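Local coordinates for hydrolase (Bacteroides thetaiotaomicron, PDB 2OBB), which binds magnesium and is probably a hydrolase of the HAD type, although its substrate is not known, at residues I14-E25 with R49-W60. Numbering follows the deposited sequence. Where two conformers were deposited one is given.
Sequences IVEHRYPRIGEE and REGELLDEAIEW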
loop_
_atom_site.group_PDB
_atom_site.type_symbol
_atom_site.label_atom_id
_atom_site.label_comp_id
_atom_site.label_asym_id
_atom_site.label_seq_id
_atom_site.Cartn_x
_atom_site.Cartn_y
_atom_site.Cartn_z
ATOM N N ILE A 14 6.107 0.663 11.791
ATOM C CA ILE A 14 6.619 1.587 12.795
ATOM C C ILE A 14 7.091 0.788 14.032
ATOM O O ILE A 14 8.085 1.159 14.683
ATOM C CB ILE A 14 5.531 2.642 13.196
ATOM C CG1 ILE A 14 5.209 3.592 12.025
ATOM C CG2 ILE A 14 5.974 3.486 14.409
ATOM C CD1 ILE A 14 4.109 4.589 12.321
ATOM N N VAL A 15 6.354 -0.296 14.361
ATOM C CA VAL A 15 6.739 -1.205 15.447
ATOM C C VAL A 15 6.812 -2.634 14.939
ATOM O O VAL A 15 6.183 -2.948 13.941
ATOM C CB VAL A 15 5.754 -1.142 16.642
ATOM C CG1 VAL A 15 5.849 0.198 17.317
ATOM C CG2 VAL A 15 4.296 -1.432 16.187
ATOM N N GLU A 16 7.559 -3.501 15.631
ATOM C CA GLU A 16 7.468 -4.938 15.383
ATOM C C GLU A 16 6.010 -5.357 15.506
ATOM O O GLU A 16 5.262 -4.791 16.311
ATOM C CB GLU A 16 8.247 -5.752 16.406
ATOM C CG GLU A 16 9.555 -5.186 16.773
ATOM C CD GLU A 16 10.672 -5.889 16.098
ATOM O OE1 GLU A 16 10.721 -5.872 14.835
ATOM O OE2 GLU A 16 11.494 -6.468 16.855
ATOM N N HIS A 17 5.626 -6.366 14.724
ATOM C CA HIS A 17 4.237 -6.800 14.638
ATOM C C HIS A 17 3.859 -7.651 15.843
ATOM O O HIS A 17 4.182 -8.827 15.883
ATOM C CB HIS A 17 4.026 -7.612 13.358
ATOM C CG HIS A 17 2.602 -7.690 12.915
ATOM N ND1 HIS A 17 2.248 -7.969 11.607
ATOM C CD2 HIS A 17 1.443 -7.494 13.590
ATOM C CE1 HIS A 17 0.929 -7.960 11.503
ATOM N NE2 HIS A 17 0.419 -7.675 12.690
ATOM N N ARG A 18 3.186 -7.063 16.821
ATOM C CA ARG A 18 2.737 -7.820 17.978
ATOM C C ARG A 18 1.231 -7.672 18.249
ATOM O O ARG A 18 0.769 -7.897 19.377
ATOM C CB ARG A 18 3.553 -7.422 19.214
ATOM C CG ARG A 18 5.003 -7.798 19.162
ATOM C CD ARG A 18 5.199 -9.311 19.092
ATOM N NE ARG A 18 6.621 -9.664 19.130
ATOM C CZ ARG A 18 7.459 -9.561 18.092
ATOM N NH1 ARG A 18 8.735 -9.891 18.257
ATOM N NH2 ARG A 18 7.033 -9.139 16.894
ATOM N N TYR A 19 0.478 -7.313 17.209
ATOM C CA TYR A 19 -0.963 -7.062 17.290
ATOM C C TYR A 19 -1.698 -8.223 17.925
ATOM O O TYR A 19 -1.430 -9.363 17.549
ATOM C CB TYR A 19 -1.501 -6.887 15.892
ATOM C CG TYR A 19 -2.973 -6.591 15.795
ATOM C CD1 TYR A 19 -3.927 -7.616 15.847
ATOM C CD2 TYR A 19 -3.413 -5.288 15.591
ATOM C CE1 TYR A 19 -5.296 -7.332 15.728
ATOM C CE2 TYR A 19 -4.756 -4.990 15.459
ATOM C CZ TYR A 19 -5.700 -6.006 15.525
ATOM O OH TYR A 19 -7.035 -5.676 15.388
ATOM N N PRO A 20 -2.674 -7.956 18.828
ATOM C CA PRO A 20 -3.274 -6.687 19.294
ATOM C C PRO A 20 -2.377 -5.817 20.186
ATOM O O PRO A 20 -2.746 -4.687 20.503
ATOM C CB PRO A 20 -4.496 -7.157 20.112
ATOM C CG PRO A 20 -4.121 -8.511 20.590
ATOM C CD PRO A 20 -3.311 -9.125 19.475
ATOM N N ARG A 21 -1.223 -6.334 20.596
ATOM C CA ARG A 21 -0.284 -5.567 21.416
ATOM C C ARG A 21 0.580 -4.682 20.522
ATOM O O ARG A 21 0.459 -4.734 19.290
ATOM C CB ARG A 21 0.565 -6.521 22.241
ATOM C CG ARG A 21 -0.286 -7.480 23.079
ATOM C CD ARG A 21 0.537 -8.582 23.748
ATOM N NE ARG A 21 1.510 -8.028 24.703
ATOM C CZ ARG A 21 2.819 -7.858 24.459
ATOM N NH1 ARG A 21 3.355 -8.224 23.284
ATOM N NH2 ARG A 21 3.600 -7.326 25.407
ATOM N N ILE A 22 1.431 -3.855 21.134
ATOM C CA ILE A 22 2.319 -2.979 20.373
ATOM C C ILE A 22 3.756 -3.458 20.531
ATOM O O ILE A 22 4.213 -3.671 21.635
ATOM C CB ILE A 22 2.205 -1.509 20.798
ATOM C CG1 ILE A 22 0.759 -1.017 20.658
ATOM C CG2 ILE A 22 3.128 -0.647 19.933
ATOM C CD1 ILE A 22 0.488 0.383 21.261
ATOM N N GLY A 23 4.471 -3.634 19.419
ATOM C CA GLY A 23 5.847 -4.147 19.494
ATOM C C GLY A 23 6.859 -3.060 19.800
ATOM O O GLY A 23 6.472 -1.902 19.968
ATOM N N GLU A 24 8.140 -3.440 19.890
ATOM C CA GLU A 24 9.247 -2.492 19.956
ATOM C C GLU A 24 9.286 -1.672 18.663
ATOM O O GLU A 24 8.840 -2.133 17.616
ATOM C CB GLU A 24 10.575 -3.232 20.067
ATOM C CG GLU A 24 10.683 -4.210 21.231
ATOM C CD GLU A 24 11.286 -3.585 22.470
ATOM O OE1 GLU A 24 12.052 -4.283 23.198
ATOM O OE2 GLU A 24 11.007 -2.384 22.714
ATOM N N GLU A 25 9.834 -0.467 18.740
ATOM C CA GLU A 25 9.924 0.379 17.594
ATOM C C GLU A 25 10.889 -0.220 16.568
ATOM O O GLU A 25 11.941 -0.760 16.917
ATOM C CB GLU A 25 10.402 1.772 18.019
ATOM C CG GLU A 25 10.353 2.803 16.882
ATOM C CD GLU A 25 10.968 4.123 17.252
ATOM O OE1 GLU A 25 11.159 4.349 18.453
ATOM O OE2 GLU A 25 11.269 4.935 16.341
ATOM N N ARG A 49 -6.195 -1.196 12.316
ATOM C CA ARG A 49 -6.626 -0.773 13.659
ATOM C C ARG A 49 -7.789 0.242 13.582
ATOM O O ARG A 49 -7.734 1.215 12.799
ATOM C CB ARG A 49 -5.452 -0.169 14.448
ATOM C CG ARG A 49 -4.434 -1.196 14.959
ATOM C CD ARG A 49 -3.195 -0.544 15.601
ATOM N NE ARG A 49 -2.213 -1.526 16.079
ATOM C CZ ARG A 49 -2.045 -1.899 17.350
ATOM N NH1 ARG A 49 -2.787 -1.376 18.324
ATOM N NH2 ARG A 49 -1.120 -2.809 17.656
ATOM N N GLU A 50 -8.830 -0.016 14.375
ATOM C CA GLU A 50 -9.965 0.893 14.604
ATOM C C GLU A 50 -10.294 0.946 16.119
ATOM O O GLU A 50 -9.887 0.071 16.888
ATOM C CB GLU A 50 -11.234 0.409 13.877
ATOM C CG GLU A 50 -11.114 0.119 12.374
ATOM C CD GLU A 50 -11.123 1.379 11.472
ATOM O OE1 GLU A 50 -11.044 2.540 11.976
ATOM O OE2 GLU A 50 -11.201 1.190 10.237
ATOM N N GLY A 51 -11.044 1.956 16.547
ATOM C CA GLY A 51 -11.473 2.034 17.949
ATOM C C GLY A 51 -10.295 2.138 18.892
ATOM O O GLY A 51 -9.275 2.771 18.555
ATOM N N GLU A 52 -10.404 1.518 20.066
ATOM C CA GLU A 52 -9.367 1.657 21.097
ATOM C C GLU A 52 -7.987 1.085 20.717
ATOM O O GLU A 52 -6.973 1.514 21.275
ATOM C CB GLU A 52 -9.848 1.134 22.459
ATOM C CG GLU A 52 -10.713 2.141 23.269
ATOM C CD GLU A 52 -9.888 3.208 24.018
ATOM O OE1 GLU A 52 -9.677 3.047 25.237
ATOM O OE2 GLU A 52 -9.451 4.202 23.399
ATOM N N LEU A 53 -7.942 0.145 19.772
ATOM C CA LEU A 53 -6.654 -0.334 19.250
ATOM C C LEU A 53 -5.953 0.702 18.368
ATOM O O LEU A 53 -4.722 0.797 18.368
ATOM C CB LEU A 53 -6.816 -1.657 18.507
ATOM C CG LEU A 53 -7.079 -2.868 19.404
ATOM C CD1 LEU A 53 -7.310 -4.119 18.554
ATOM C CD2 LEU A 53 -5.942 -3.074 20.415
ATOM N N LEU A 54 -6.739 1.471 17.620
ATOM C CA LEU A 54 -6.220 2.636 16.928
ATOM C C LEU A 54 -5.729 3.670 17.933
ATOM O O LEU A 54 -4.605 4.168 17.826
ATOM C CB LEU A 54 -7.280 3.265 16.013
ATOM C CG LEU A 54 -6.794 4.344 15.013
ATOM C CD1 LEU A 54 -5.676 3.825 14.056
ATOM C CD2 LEU A 54 -7.985 4.943 14.223
ATOM N N ASP A 55 -6.583 3.993 18.905
ATOM C CA ASP A 55 -6.244 4.967 19.930
ATOM C C ASP A 55 -4.923 4.592 20.582
ATOM O O ASP A 55 -4.049 5.435 20.742
ATOM C CB ASP A 55 -7.359 5.064 20.981
ATOM C CG ASP A 55 -8.643 5.708 20.428
ATOM O OD1 ASP A 55 -8.540 6.489 19.436
ATOM O OD2 ASP A 55 -9.750 5.434 20.984
ATOM N N GLU A 56 -4.767 3.320 20.932
ATOM C CA GLU A 56 -3.508 2.842 21.492
ATOM C C GLU A 56 -2.307 3.102 20.554
ATOM O O GLU A 56 -1.244 3.545 21.019
ATOM C CB GLU A 56 -3.637 1.382 21.940
ATOM C CG GLU A 56 -4.390 1.266 23.287
ATOM C CD GLU A 56 -4.810 -0.155 23.654
ATOM O OE1 GLU A 56 -4.303 -1.109 23.021
ATOM O OE2 GLU A 56 -5.658 -0.319 24.583
ATOM N N ALA A 57 -2.488 2.898 19.246
ATOM C CA ALA A 57 -1.409 3.212 18.291
ATOM C C ALA A 57 -1.121 4.701 18.267
ATOM O O ALA A 57 0.040 5.112 18.241
ATOM C CB ALA A 57 -1.714 2.692 16.869
ATOM N N ILE A 58 -2.173 5.518 18.300
ATOM C CA ILE A 58 -2.003 6.974 18.244
ATOM C C ILE A 58 -1.313 7.526 19.497
ATOM O O ILE A 58 -0.409 8.391 19.401
ATOM C CB ILE A 58 -3.354 7.670 18.019
ATOM C CG1 ILE A 58 -3.774 7.504 16.564
ATOM C CG2 ILE A 58 -3.279 9.152 18.367
ATOM C CD1 ILE A 58 -5.295 7.614 16.360
ATOM N N GLU A 59 -1.729 7.060 20.671
ATOM C CA GLU A 59 -1.106 7.544 21.899
ATOM C C GLU A 59 0.354 7.103 22.004
ATOM O O GLU A 59 1.205 7.871 22.453
ATOM C CB GLU A 59 -1.903 7.168 23.157
ATOM C CG GLU A 59 -2.654 8.354 23.773
ATOM C CD GLU A 59 -1.745 9.362 24.493
ATOM O OE1 GLU A 59 -0.578 9.036 24.808
ATOM O OE2 GLU A 59 -2.210 10.491 24.762
ATOM N N TRP A 60 0.636 5.876 21.581
ATOM C CA TRP A 60 2.003 5.386 21.573
ATOM C C TRP A 60 2.869 6.314 20.694
ATOM O O TRP A 60 4.005 6.655 21.054
ATOM C CB TRP A 60 2.024 3.934 21.063
ATOM C CG TRP A 60 3.374 3.306 21.066
ATOM C CD1 TRP A 60 3.908 2.490 22.032
ATOM C CD2 TRP A 60 4.396 3.475 20.066
ATOM N NE1 TRP A 60 5.206 2.135 21.686
ATOM C CE2 TRP A 60 5.524 2.720 20.482
ATOM C CE3 TRP A 60 4.471 4.204 18.880
ATOM C CZ2 TRP A 60 6.713 2.663 19.733
ATOM C CZ3 TRP A 60 5.660 4.134 18.111
ATOM C CH2 TRP A 60 6.764 3.376 18.559
HETATM O O HOH W 1 -8.451 -3.267 15.524
HETATM O O HOH W 2 -2.540 -2.176 21.087
HETATM O O HOH W 3 7.102 -0.485 22.200
#
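Trp-60 lays one indole face against Val-15 and Ile-22. Val-15 CG1 lies 3.8 Å from the centroid of the Trp-60 six-membered ring, and Ile-22 CG2 sits 3.9 Å from that of the five-membered ring, only 12° off the normal; both are CH-pi contacts. With CG anti to the backbone N (chi1 -178°), the indole reaches from helix 51-62 toward the loop, where Glu-25 CG meets its edge. A water links Trp-60 NE1 to Gly-23 O. Replacing the indole with the methyl of an alanine is likely to strip Val-15 and Ile-22 of their aromatic surface and to break the water link to Gly-23.

Polar contacts gather round Arg-49. Its chain, extended from CG to NE, runs past Tyr-19, whose CD2 lies over one guanidinium face, 4.0 Å from Arg-49 NE, the two planes nearly perpendicular. Arg-49 NH2 gives Arg-21 O a weak bond (3.0 Å) and salt-bridges the magnesium ligand Asp-11. The straighter bond from Arg-49 NH1 to Leu-53 O (2.9 Å, 159°) lies in the guanidinium plane, helping to fix its rotation; a water joins NH1 to Pro-20 O and Glu-56 OE1.

The loop, following strand 5-8 and the metal-binding Asp-9 and Asp-11 as in a HAD-type fold, thus covers helix 51-62, whose Leu-54 and Ile-58 pack on strand 42-45, while Ile-14 and Trp-60 also touch helix 29-38.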